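Local coordinates for protein imidazoleglycerol-phosphate dehydratase (Pyrococcus furiosus, PDB 5DNL) that catalyses the dehydration of imidazoleglycerol phosphate to imidazoleacetol phosphate, the sixth step of histidine biosynthesis, at residues I10-D24 / D41-W55. Residues are numbered along the deposited sequence; the frame is centred on the assembly and turned at random.
Sequences IIVEIGKKGEIKTND and DMRITATYDLRHHLW. With MN (manganese (II) ion), chain D; MN (manganese (II) ion), chain E; 5DL ([(2S)-2-hydroxy-3-(1H-1,2,4-triazol-1-yl)propyl]phosphonic acid), chain F.
D24 meets the start of helix 51-69 chiefly through CB and OD2. CB packs on CD2 of L54 at 3.6 Å, a methyl that also lies over one face of the Y48 ring. CG stands anti to the backbone N (chi1 175°), which carries the carboxylate past L54 to R51 and W55. There OD2 lies in the guanidinium plane, gripped side-on in a salt bridge by R51 NE at 2.7 Å and R51 NH2, and at the edge of the indole, near its plane, where W55 NE1 donates at 2.9 Å, nearly straight (168°). NE and NE1 come from opposite faces of the carboxylate, NH2 on the syn side close to its plane. OD1 caps helix 25-38 through L27 N. Without the carboxylate, as with an alanine here, the W55 N-H would probably lose its acceptor, helix 25-38 its N-cap, and R51 its partner on this side, though R51 keeps E112 of the second subunit. Next to D24, N23 O takes the Y48 hydroxyl at 3.0 Å.

Strand 42-48 is bonded on both edges: antiparallel to strand 10-14 (178°), as in I11 N to T45 O at 2.9 Å, and parallel to 20-21, with K21 N to I44 O at 2.9 Å. Helix 25-38 links the adjacent parallel strands 20-21 and 42-48, a beta-alpha-beta unit; I10, I14 and I44 pack on helix 51-69, where H52 and H53 each bind a manganese, while I20 and M42 touch helix 25-38.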
ATOM      1  N   ILE A  10      41.666 -13.039  34.543  1.00 16.32           N
ATOM      2  CA  ILE A  10      41.544 -14.166  33.642  1.00 16.48           C
ATOM      3  C   ILE A  10      42.909 -14.760  33.328  1.00 17.02           C
ATOM      4  O   ILE A  10      43.855 -14.029  33.032  1.00 17.58           O
ATOM      5  CB  ILE A  10      40.878 -13.701  32.337  1.00 16.14           C
ATOM      6  CG1 ILE A  10      39.442 -13.227  32.648  1.00 28.75           C
ATOM      7  CG2 ILE A  10      40.852 -14.842  31.325  1.00 20.02           C
ATOM      8  CD1 ILE A  10      38.793 -12.490  31.523  1.00 39.92           C
ATOM      9  N   ILE A  11      42.978 -16.093  33.370  1.00 17.35           N
ATOM     10  CA  ILE A  11      44.147 -16.832  32.919  1.00 20.52           C
ATOM     11  C   ILE A  11      43.724 -17.772  31.799  1.00 17.82           C
ATOM     12  O   ILE A  11      42.771 -18.540  31.962  1.00 19.03           O
ATOM     13  CB  ILE A  11      44.777 -17.642  34.074  1.00 23.61           C
ATOM     14  CG1 ILE A  11      45.363 -16.687  35.124  1.00 31.40           C
ATOM     15  CG2 ILE A  11      45.852 -18.587  33.538  1.00 25.27           C
ATOM     16  CD1 ILE A  11      45.630 -17.328  36.475  1.00 34.60           C
ATOM     17  N   VAL A  12      44.413 -17.693  30.666  1.00 18.43           N
ATOM     18  CA  VAL A  12      44.248 -18.640  29.565  1.00 17.58           C
ATOM     19  C   VAL A  12      45.611 -19.222  29.224  1.00 20.72           C
ATOM     20  O   VAL A  12      46.508 -18.486  28.811  1.00 23.12           O
ATOM     21  CB  VAL A  12      43.665 -17.964  28.303  1.00 18.99           C
ATOM     22  CG1 VAL A  12      43.677 -18.938  27.117  1.00 20.39           C
ATOM     23  CG2 VAL A  12      42.266 -17.424  28.575  1.00 17.99           C
ATOM     24  N   GLU A  13      45.738 -20.544  29.375  1.00 20.72           N
ATOM     25  CA  GLU A  13      46.993 -21.266  29.078  1.00 20.72           C
ATOM     26  C   GLU A  13      46.736 -22.340  28.035  1.00 23.93           C
ATOM     27  O   GLU A  13      46.115 -23.351  28.333  1.00 27.48           O
ATOM     28  CB  GLU A  13      47.569 -21.884  30.351  1.00 25.01           C
ATOM     29  CG  GLU A  13      48.056 -20.863  31.357  1.00 32.63           C
ATOM     30  CD  GLU A  13      48.629 -21.506  32.604  1.00 46.07           C
ATOM     31  OE1 GLU A  13      47.854 -22.112  33.372  1.00 37.65           O
ATOM     32  OE2 GLU A  13      49.853 -21.399  32.818  1.00 73.51           O
ATOM     33  N   ILE A  14      47.185 -22.093  26.809  1.00 19.83           N
ATOM     34  CA  ILE A  14      46.981 -23.025  25.707  1.00 22.98           C
ATOM     35  C   ILE A  14      48.045 -24.123  25.762  1.00 25.48           C
ATOM     36  O   ILE A  14      49.215 -23.854  26.022  1.00 29.71           O
ATOM     37  CB  ILE A  14      46.998 -22.297  24.341  1.00 28.20           C
ATOM     38  CG1 ILE A  14      45.866 -21.259  24.309  1.00 28.83           C
ATOM     39  CG2 ILE A  14      46.860 -23.289  23.187  1.00 31.86           C
ATOM     40  CD1 ILE A  14      45.904 -20.324  23.119  1.00 29.54           C
ATOM     41  N   GLY A  15      47.617 -25.353  25.503  1.00 30.49           N
ATOM     42  CA  GLY A  15      48.508 -26.514  25.508  1.00 38.41           C
ATOM     43  C   GLY A  15      48.688 -27.190  26.856  1.00 39.83           C
ATOM     44  O   GLY A  15      49.393 -28.191  26.941  1.00 49.99           O
ATOM     45  N   LYS A  16      48.064 -26.657  27.905  1.00 30.93           N
ATOM     46  CA  LYS A  16      48.098 -27.257  29.231  1.00 42.85           C
ATOM     47  C   LYS A  16      46.773 -27.951  29.478  1.00 33.86           C
ATOM     48  O   LYS A  16      45.700 -27.381  29.265  1.00 30.61           O
ATOM     49  CB  LYS A  16      48.360 -26.198  30.309  1.00 49.89           C
ATOM     50  CG  LYS A  16      49.736 -25.549  30.232  1.00 94.07           C
ATOM     51  CD  LYS A  16      50.847 -26.505  30.656  1.00 93.18           C
ATOM     52  CE  LYS A  16      52.226 -25.885  30.493  1.00 96.24           C
ATOM     53  NZ  LYS A  16      52.620 -25.715  29.065  1.00 71.09           N
ATOM     54  N   LYS A  17      46.845 -29.209  29.893  1.00 32.93           N
ATOM     55  CA  LYS A  17      45.665 -29.938  30.308  1.00 35.60           C
ATOM     56  C   LYS A  17      45.204 -29.297  31.596  1.00 42.39           C
ATOM     57  O   LYS A  17      46.008 -28.974  32.470  1.00 38.17           O
ATOM     58  CB  LYS A  17      45.962 -31.430  30.494  1.00 44.05           C
ATOM     59  CG  LYS A  17      46.207 -32.141  29.175  1.00 71.90           C
ATOM     60  CD  LYS A  17      46.702 -33.565  29.348  1.00 84.07           C
ATOM     61  CE  LYS A  17      46.961 -34.198  27.990  1.00 71.12           C
ATOM     62  NZ  LYS A  17      47.390 -35.617  28.098  1.00 99.64           N
ATOM     63  N   GLY A  18      43.909 -29.052  31.688  1.00 41.41           N
ATOM     64  CA  GLY A  18      43.377 -28.348  32.831  1.00 37.61           C
ATOM     65  C   GLY A  18      41.907 -28.094  32.662  1.00 35.97           C
ATOM     66  O   GLY A  18      41.301 -28.510  31.675  1.00 35.19           O
ATOM     67  N   GLU A  19      41.345 -27.429  33.656  1.00 29.43           N
ATOM     68  CA  GLU A  19      39.921 -27.154  33.693  1.00 35.00           C
ATOM     69  C   GLU A  19      39.611 -25.856  32.938  1.00 20.64           C
ATOM     70  O   GLU A  19      40.458 -24.978  32.803  1.00 22.92           O
ATOM     71  CB  GLU A  19      39.441 -27.055  35.145  1.00 40.15           C
ATOM     72  CG  GLU A  19      39.917 -25.818  35.914  1.00 83.09           C
ATOM     73  CD  GLU A  19      39.604 -25.863  37.401  1.00200.00           C
ATOM     74  OE1 GLU A  19      38.959 -26.827  37.879  1.00 73.30           O
ATOM     75  OE2 GLU A  19      39.993 -24.903  38.096  1.00 38.36           O
ATOM     76  N   ILE A  20      38.379 -25.773  32.457  1.00 23.59           N
ATOM     77  CA  ILE A  20      37.790 -24.513  32.003  1.00 19.72           C
ATOM     78  C   ILE A  20      36.714 -24.169  33.018  1.00 20.63           C
ATOM     79  O   ILE A  20      35.648 -24.782  33.032  1.00 20.64           O
ATOM     80  CB  ILE A  20      37.210 -24.635  30.587  1.00 22.09           C
ATOM     81  CG1 ILE A  20      38.345 -24.952  29.606  1.00 21.89           C
ATOM     82  CG2 ILE A  20      36.457 -23.355  30.213  1.00 22.66           C
ATOM     83  CD1 ILE A  20      37.894 -25.176  28.179  1.00 31.06           C
ATOM     84  N   LYS A  21      37.006 -23.178  33.862  1.00 16.83           N
ATOM     85  CA  LYS A  21      36.144 -22.789  34.963  1.00 18.01           C
ATOM     86  C   LYS A  21      36.108 -21.288  35.083  1.00 20.28           C
ATOM     87  O   LYS A  21      36.982 -20.674  35.680  1.00 19.97           O
ATOM     88  CB  LYS A  21      36.642 -23.407  36.278  1.00 23.08           C
ATOM     89  CG  LYS A  21      36.524 -24.914  36.333  1.00 28.79           C
ATOM     90  CD  LYS A  21      35.085 -25.385  36.432  1.00 36.97           C
ATOM     91  CE  LYS A  21      35.001 -26.896  36.320  1.00 39.99           C
ATOM     92  NZ  LYS A  21      33.589 -27.351  36.432  1.00 46.14           N
ATOM     93  N   THR A  22      35.083 -20.686  34.491  1.00 17.37           N
ATOM     94  CA  THR A  22      34.925 -19.236  34.498  1.00 18.84           C
ATOM     95  C   THR A  22      33.903 -18.727  35.488  1.00 20.41           C
ATOM     96  O   THR A  22      33.711 -17.511  35.590  1.00 23.32           O
ATOM     97  CB  THR A  22      34.470 -18.758  33.112  1.00 16.35           C
ATOM     98  OG1 THR A  22      33.159 -19.271  32.831  1.00 18.17           O
ATOM     99  CG2 THR A  22      35.434 -19.200  32.038  1.00 19.31           C
ATOM    100  N   ASN A  23      33.236 -19.629  36.195  1.00 18.39           N
ATOM    101  CA  ASN A  23      32.071 -19.303  37.037  1.00 20.67           C
ATOM    102  C   ASN A  23      30.834 -18.854  36.242  1.00 22.76           C
ATOM    103  O   ASN A  23      29.948 -18.211  36.779  1.00 23.00           O
ATOM    104  CB  ASN A  23      32.439 -18.305  38.150  1.00 23.25           C
ATOM    105  CG  ASN A  23      33.535 -18.835  39.040  1.00 33.97           C
ATOM    106  OD1 ASN A  23      33.355 -19.860  39.694  1.00 29.27           O
ATOM    107  ND2 ASN A  23      34.692 -18.173  39.036  1.00 34.10           N
ATOM    108  N   ASP A  24      30.777 -19.237  34.960  1.00 17.45           N
ATOM    109  CA  ASP A  24      29.597 -19.054  34.121  1.00 17.22           C
ATOM    110  C   ASP A  24      29.462 -20.387  33.363  1.00 15.45           C
ATOM    111  O   ASP A  24      30.313 -20.697  32.519  1.00 14.20           O
ATOM    112  CB  ASP A  24      29.863 -17.868  33.191  1.00 14.76           C
ATOM    113  CG  ASP A  24      28.766 -17.634  32.168  1.00 14.74           C
ATOM    114  OD1 ASP A  24      28.063 -18.573  31.783  1.00 16.57           O
ATOM    115  OD2 ASP A  24      28.634 -16.492  31.729  1.00 17.19           O
ATOM    116  N   ASP A  41      44.349 -28.601  24.107  1.00 24.02           N
ATOM    117  CA  ASP A  41      44.065 -28.516  25.523  1.00 22.73           C
ATOM    118  C   ASP A  41      44.266 -27.073  25.952  1.00 20.89           C
ATOM    119  O   ASP A  41      45.165 -26.382  25.449  1.00 25.33           O
ATOM    120  CB  ASP A  41      45.031 -29.400  26.339  1.00 28.95           C
ATOM    121  CG  ASP A  41      44.786 -30.887  26.143  1.00 35.17           C
ATOM    122  OD1 ASP A  41      43.631 -31.337  26.297  1.00 42.93           O
ATOM    123  OD2 ASP A  41      45.764 -31.609  25.859  1.00 41.23           O
ATOM    124  N   MET A  42      43.430 -26.609  26.868  1.00 26.64           N
ATOM    125  CA  MET A  42      43.712 -25.348  27.532  1.00 24.81           C
ATOM    126  C   MET A  42      43.141 -25.290  28.939  1.00 23.44           C
ATOM    127  O   MET A  42      42.170 -25.968  29.276  1.00 28.44           O
ATOM    128  CB  MET A  42      43.258 -24.145  26.684  1.00 39.13           C
ATOM    129  CG  MET A  42      41.810 -24.154  26.254  1.00 32.58           C
ATOM    130  SD  MET A  42      41.434 -22.767  25.129  1.00 25.66           S
ATOM    131  CE  MET A  42      42.110 -23.290  23.564  1.00 24.53           C
ATOM    132  N   ARG A  43      43.793 -24.472  29.757  1.00 20.90           N
ATOM    133  CA  ARG A  43      43.362 -24.209  31.104  1.00 21.70           C
ATOM    134  C   ARG A  43      42.864 -22.782  31.116  1.00 20.59           C
ATOM    135  O   ARG A  43      43.565 -21.898  30.682  1.00 21.31           O
ATOM    136  CB  ARG A  43      44.537 -24.352  32.071  1.00 26.01           C
ATOM    137  CG  ARG A  43      44.191 -24.020  33.519  1.00 36.97           C
ATOM    138  CD  ARG A  43      45.309 -24.441  34.461  1.00 81.31           C
ATOM    139  NE  ARG A  43      45.024 -24.062  35.845  1.00167.86           N
ATOM    140  CZ  ARG A  43      45.225 -22.855  36.383  1.00111.50           C
ATOM    141  NH1 ARG A  43      45.728 -21.841  35.674  1.00 54.36           N
ATOM    142  NH2 ARG A  43      44.916 -22.657  37.663  1.00134.64           N
ATOM    143  N   ILE A  44      41.637 -22.581  31.584  1.00 19.06           N
ATOM    144  CA  ILE A  44      41.053 -21.249  31.663  1.00 20.91           C
ATOM    145  C   ILE A  44      40.417 -21.098  33.029  1.00 19.17           C
ATOM    146  O   ILE A  44      39.604 -21.921  33.435  1.00 21.05           O
ATOM    147  CB  ILE A  44      40.003 -21.009  30.544  1.00 19.68           C
ATOM    148  CG1 ILE A  44      40.635 -21.160  29.159  1.00 19.83           C
ATOM    149  CG2 ILE A  44      39.380 -19.618  30.704  1.00 22.75           C
ATOM    150  CD1 ILE A  44      39.665 -21.015  28.000  1.00 24.10           C
ATOM    151  N   THR A  45      40.793 -20.039  33.741  1.00 17.61           N
ATOM    152  CA  THR A  45      40.184 -19.703  35.017  1.00 18.72           C
ATOM    153  C   THR A  45      39.843 -18.218  34.999  1.00 18.97           C
ATOM    154  O   THR A  45      40.574 -17.429  34.411  1.00 20.01           O
ATOM    155  CB  THR A  45      41.107 -20.030  36.215  1.00 25.82           C
ATOM    156  OG1 THR A  45      42.294 -19.243  36.147  1.00 35.02           O
ATOM    157  CG2 THR A  45      41.480 -21.490  36.201  1.00 24.62           C
ATOM    158  N   ALA A  46      38.733 -17.852  35.619  1.00 18.16           N
ATOM    159  CA  ALA A  46      38.337 -16.455  35.700  1.00 18.00           C
ATOM    160  C   ALA A  46      37.582 -16.122  36.969  1.00 19.79           C
ATOM    161  O   ALA A  46      36.844 -16.951  37.509  1.00 22.19           O
ATOM    162  CB  ALA A  46      37.459 -16.102  34.506  1.00 20.01           C
ATOM    163  N   THR A  47      37.739 -14.876  37.403  1.00 17.38           N
ATOM    164  CA  THR A  47      36.809 -14.236  38.301  1.00 19.03           C
ATOM    165  C   THR A  47      36.307 -12.978  37.598  1.00 17.34           C
ATOM    166  O   THR A  47      37.011 -12.394  36.771  1.00 18.63           O
ATOM    167  CB  THR A  47      37.437 -13.905  39.668  1.00 23.87           C
ATOM    168  OG1 THR A  47      38.571 -13.063  39.499  1.00 23.81           O
ATOM    169  CG2 THR A  47      37.871 -15.192  40.377  1.00 30.10           C
ATOM    170  N   TYR A  48      35.089 -12.575  37.929  1.00 17.24           N
ATOM    171  CA  TYR A  48      34.464 -11.450  37.262  1.00 15.50           C
ATOM    172  C   TYR A  48      33.374 -10.832  38.120  1.00 18.83           C
ATOM    173  O   TYR A  48      32.834 -11.475  39.022  1.00 18.06           O
ATOM    174  CB  TYR A  48      33.846 -11.922  35.929  1.00 16.30           C
ATOM    175  CG  TYR A  48      32.645 -12.827  36.080  1.00 16.24           C
ATOM    176  CD1 TYR A  48      32.791 -14.204  36.228  1.00 20.54           C
ATOM    177  CD2 TYR A  48      31.354 -12.316  36.013  1.00 15.44           C
ATOM    178  CE1 TYR A  48      31.678 -15.031  36.351  1.00 21.28           C
ATOM    179  CE2 TYR A  48      30.243 -13.127  36.161  1.00 18.39           C
ATOM    180  CZ  TYR A  48      30.422 -14.493  36.313  1.00 18.57           C
ATOM    181  OH  TYR A  48      29.325 -15.315  36.417  1.00 24.72           O
ATOM    182  N   ASP A  49      32.997  -9.607  37.755  1.00 16.84           N
ATOM    183  CA  ASP A  49      31.883  -8.912  38.393  1.00 15.94           C
ATOM    184  C   ASP A  49      30.589  -9.098  37.600  1.00 17.60           C
ATOM    185  O   ASP A  49      29.596  -9.582  38.129  1.00 18.98           O
ATOM    186  CB  ASP A  49      32.222  -7.424  38.657  1.00 17.39           C
ATOM    187  CG  ASP A  49      32.801  -6.673  37.427  1.00 19.21           C
ATOM    188  OD1 ASP A  49      32.873  -7.224  36.311  1.00 16.71           O
ATOM    189  OD2 ASP A  49      33.215  -5.496  37.588  1.00 23.08           O
ATOM    190  N   LEU A  50      30.611  -8.738  36.325  1.00 15.39           N
ATOM    191  CA  LEU A  50      29.462  -8.816  35.443  1.00 15.47           C
ATOM    192  C   LEU A  50      29.780  -9.732  34.256  1.00 11.72           C
ATOM    193  O   LEU A  50      30.891  -9.714  33.738  1.00 13.14           O
ATOM    194  CB  LEU A  50      29.088  -7.429  34.919  1.00 16.51           C
ATOM    195  CG  LEU A  50      28.669  -6.373  35.940  1.00 16.78           C
ATOM    196  CD1 LEU A  50      28.281  -5.093  35.210  1.00 18.08           C
ATOM    197  CD2 LEU A  50      27.551  -6.878  36.847  1.00 25.13           C
ATOM    198  N   ARG A  51      28.779 -10.474  33.800  1.00 13.71           N
ATOM    199  CA  ARG A  51      28.980 -11.453  32.737  1.00 11.62           C
ATOM    200  C   ARG A  51      29.523 -10.809  31.449  1.00 10.67           C
ATOM    201  O   ARG A  51      30.335 -11.403  30.766  1.00 12.98           O
ATOM    202  CB  ARG A  51      27.689 -12.238  32.420  1.00 14.23           C
ATOM    203  CG  ARG A  51      27.301 -13.250  33.499  1.00 17.68           C
ATOM    204  CD  ARG A  51      26.060 -14.041  33.115  1.00 18.58           C
ATOM    205  NE  ARG A  51      26.337 -15.050  32.083  1.00 14.58           N
ATOM    206  CZ  ARG A  51      25.496 -15.438  31.126  1.00 13.75           C
ATOM    207  NH1 ARG A  51      24.300 -14.858  30.974  1.00 18.61           N
ATOM    208  NH2 ARG A  51      25.867 -16.397  30.296  1.00 16.10           N
ATOM    209  N   HIS A  52      29.062  -9.605  31.083  1.00 11.90           N
ATOM    210  CA  HIS A  52      29.592  -8.948  29.880  1.00 12.25           C
ATOM    211  C   HIS A  52      31.099  -8.776  29.992  1.00 11.79           C
ATOM    212  O   HIS A  52      31.826  -9.058  29.043  1.00 11.79           O
ATOM    213  CB  HIS A  52      28.910  -7.610  29.712  1.00 14.00           C
ATOM    214  CG  HIS A  52      29.349  -6.770  28.547  1.00 11.73           C
ATOM    215  ND1 HIS A  52      28.424  -6.141  27.742  1.00 12.48           N
ATOM    216  CD2 HIS A  52      30.565  -6.376  28.091  1.00 11.27           C
ATOM    217  CE1 HIS A  52      29.048  -5.388  26.857  1.00 12.53           C
ATOM    218  NE2 HIS A  52      30.345  -5.522  27.036  1.00 12.94           N
ATOM    219  N   HIS A  53      31.553  -8.283  31.141  1.00 11.20           N
ATOM    220  CA  HIS A  53      32.991  -8.095  31.332  1.00 11.66           C
ATOM    221  C   HIS A  53      33.729  -9.440  31.199  1.00 12.43           C
ATOM    222  O   HIS A  53      34.800  -9.508  30.617  1.00 12.69           O
ATOM    223  CB  HIS A  53      33.317  -7.460  32.672  1.00 11.77           C
ATOM    224  CG  HIS A  53      32.741  -6.087  32.860  1.00 12.97           C
ATOM    225  ND1 HIS A  53      32.502  -5.560  34.107  1.00 13.26           N
ATOM    226  CD2 HIS A  53      32.360  -5.134  31.978  1.00 11.73           C
ATOM    227  CE1 HIS A  53      32.003  -4.348  33.992  1.00 13.51           C
ATOM    228  NE2 HIS A  53      31.925  -4.057  32.710  1.00 12.66           N
ATOM    229  N   LEU A  54      33.154 -10.507  31.742  1.00 11.31           N
ATOM    230  CA  LEU A  54      33.728 -11.836  31.590  1.00 10.68           C
ATOM    231  C   LEU A  54      33.842 -12.280  30.147  1.00 11.65           C
ATOM    232  O   LEU A  54      34.894 -12.696  29.688  1.00 12.87           O
ATOM    233  CB  LEU A  54      32.914 -12.869  32.359  1.00 12.84           C
ATOM    234  CG  LEU A  54      33.317 -14.320  32.177  1.00 12.37           C
ATOM    235  CD1 LEU A  54      34.682 -14.593  32.809  1.00 15.80           C
ATOM    236  CD2 LEU A  54      32.239 -15.245  32.719  1.00 13.90           C
ATOM    237  N   TRP A  55      32.735 -12.214  29.409  1.00 11.61           N
ATOM    238  CA  TRP A  55      32.741 -12.701  28.019  1.00 11.85           C
ATOM    239  C   TRP A  55      33.726 -11.925  27.136  1.00 11.13           C
ATOM    240  O   TRP A  55      34.471 -12.500  26.342  1.00 12.63           O
ATOM    241  CB  TRP A  55      31.319 -12.720  27.420  1.00 12.74           C
ATOM    242  CG  TRP A  55      30.471 -13.871  27.905  1.00 11.50           C
ATOM    243  CD1 TRP A  55      30.123 -14.149  29.203  1.00 13.76           C
ATOM    244  CD2 TRP A  55      29.889 -14.915  27.102  1.00 11.45           C
ATOM    245  NE1 TRP A  55      29.357 -15.284  29.247  1.00 12.03           N
ATOM    246  CE2 TRP A  55      29.198 -15.774  27.982  1.00 10.85           C
ATOM    247  CE3 TRP A  55      29.867 -15.193  25.721  1.00 14.06           C
ATOM    248  CZ2 TRP A  55      28.506 -16.894  27.533  1.00 11.99           C
ATOM    249  CZ3 TRP A  55      29.174 -16.299  25.282  1.00 13.05           C
ATOM    250  CH2 TRP A  55      28.511 -17.138  26.185  1.00 12.77           C
TER
HETATM  251 MN    MN D 201      31.944  -4.360  25.933  1.00 11.80          MN
HETATM  252 MN    MN E 202      31.185  -1.930  31.994  1.00 12.22          MN
HETATM  253  N1  5DL F 203      31.773  -2.284  29.863  1.00 11.97           N
HETATM  254  C3  5DL F 203      33.026  -2.054  28.009  1.00 12.90           C
HETATM  255  N2  5DL F 203      32.757  -1.568  29.227  1.00 13.12           N
HETATM  256  C8  5DL F 203      34.926   0.614  31.513  1.00 13.18           C
HETATM  257  C7  5DL F 203      34.230  -0.670  31.059  1.00 12.05           C
HETATM  258  C6  5DL F 203      33.434  -0.405  29.790  1.00 12.48           C
HETATM  259  C5  5DL F 203      31.468  -3.227  28.965  1.00 12.13           C
HETATM  260  O10 5DL F 203      36.911   0.292  29.740  1.00 13.39           O
HETATM  261  P9  5DL F 203      36.065   1.374  30.322  1.00 12.51           P
HETATM  262  O11 5DL F 203      36.843   2.417  31.087  1.00 12.95           O
HETATM  263  O12 5DL F 203      35.255   2.073  29.240  1.00 12.83           O
HETATM  264  O13 5DL F 203      33.345  -1.168  32.074  1.00 14.16           O
HETATM  265  N4  5DL F 203      32.199  -3.128  27.831  1.00 13.69           N
HETATM  266  O   HOH W   1      33.642  -3.142  25.233  1.00 13.58           O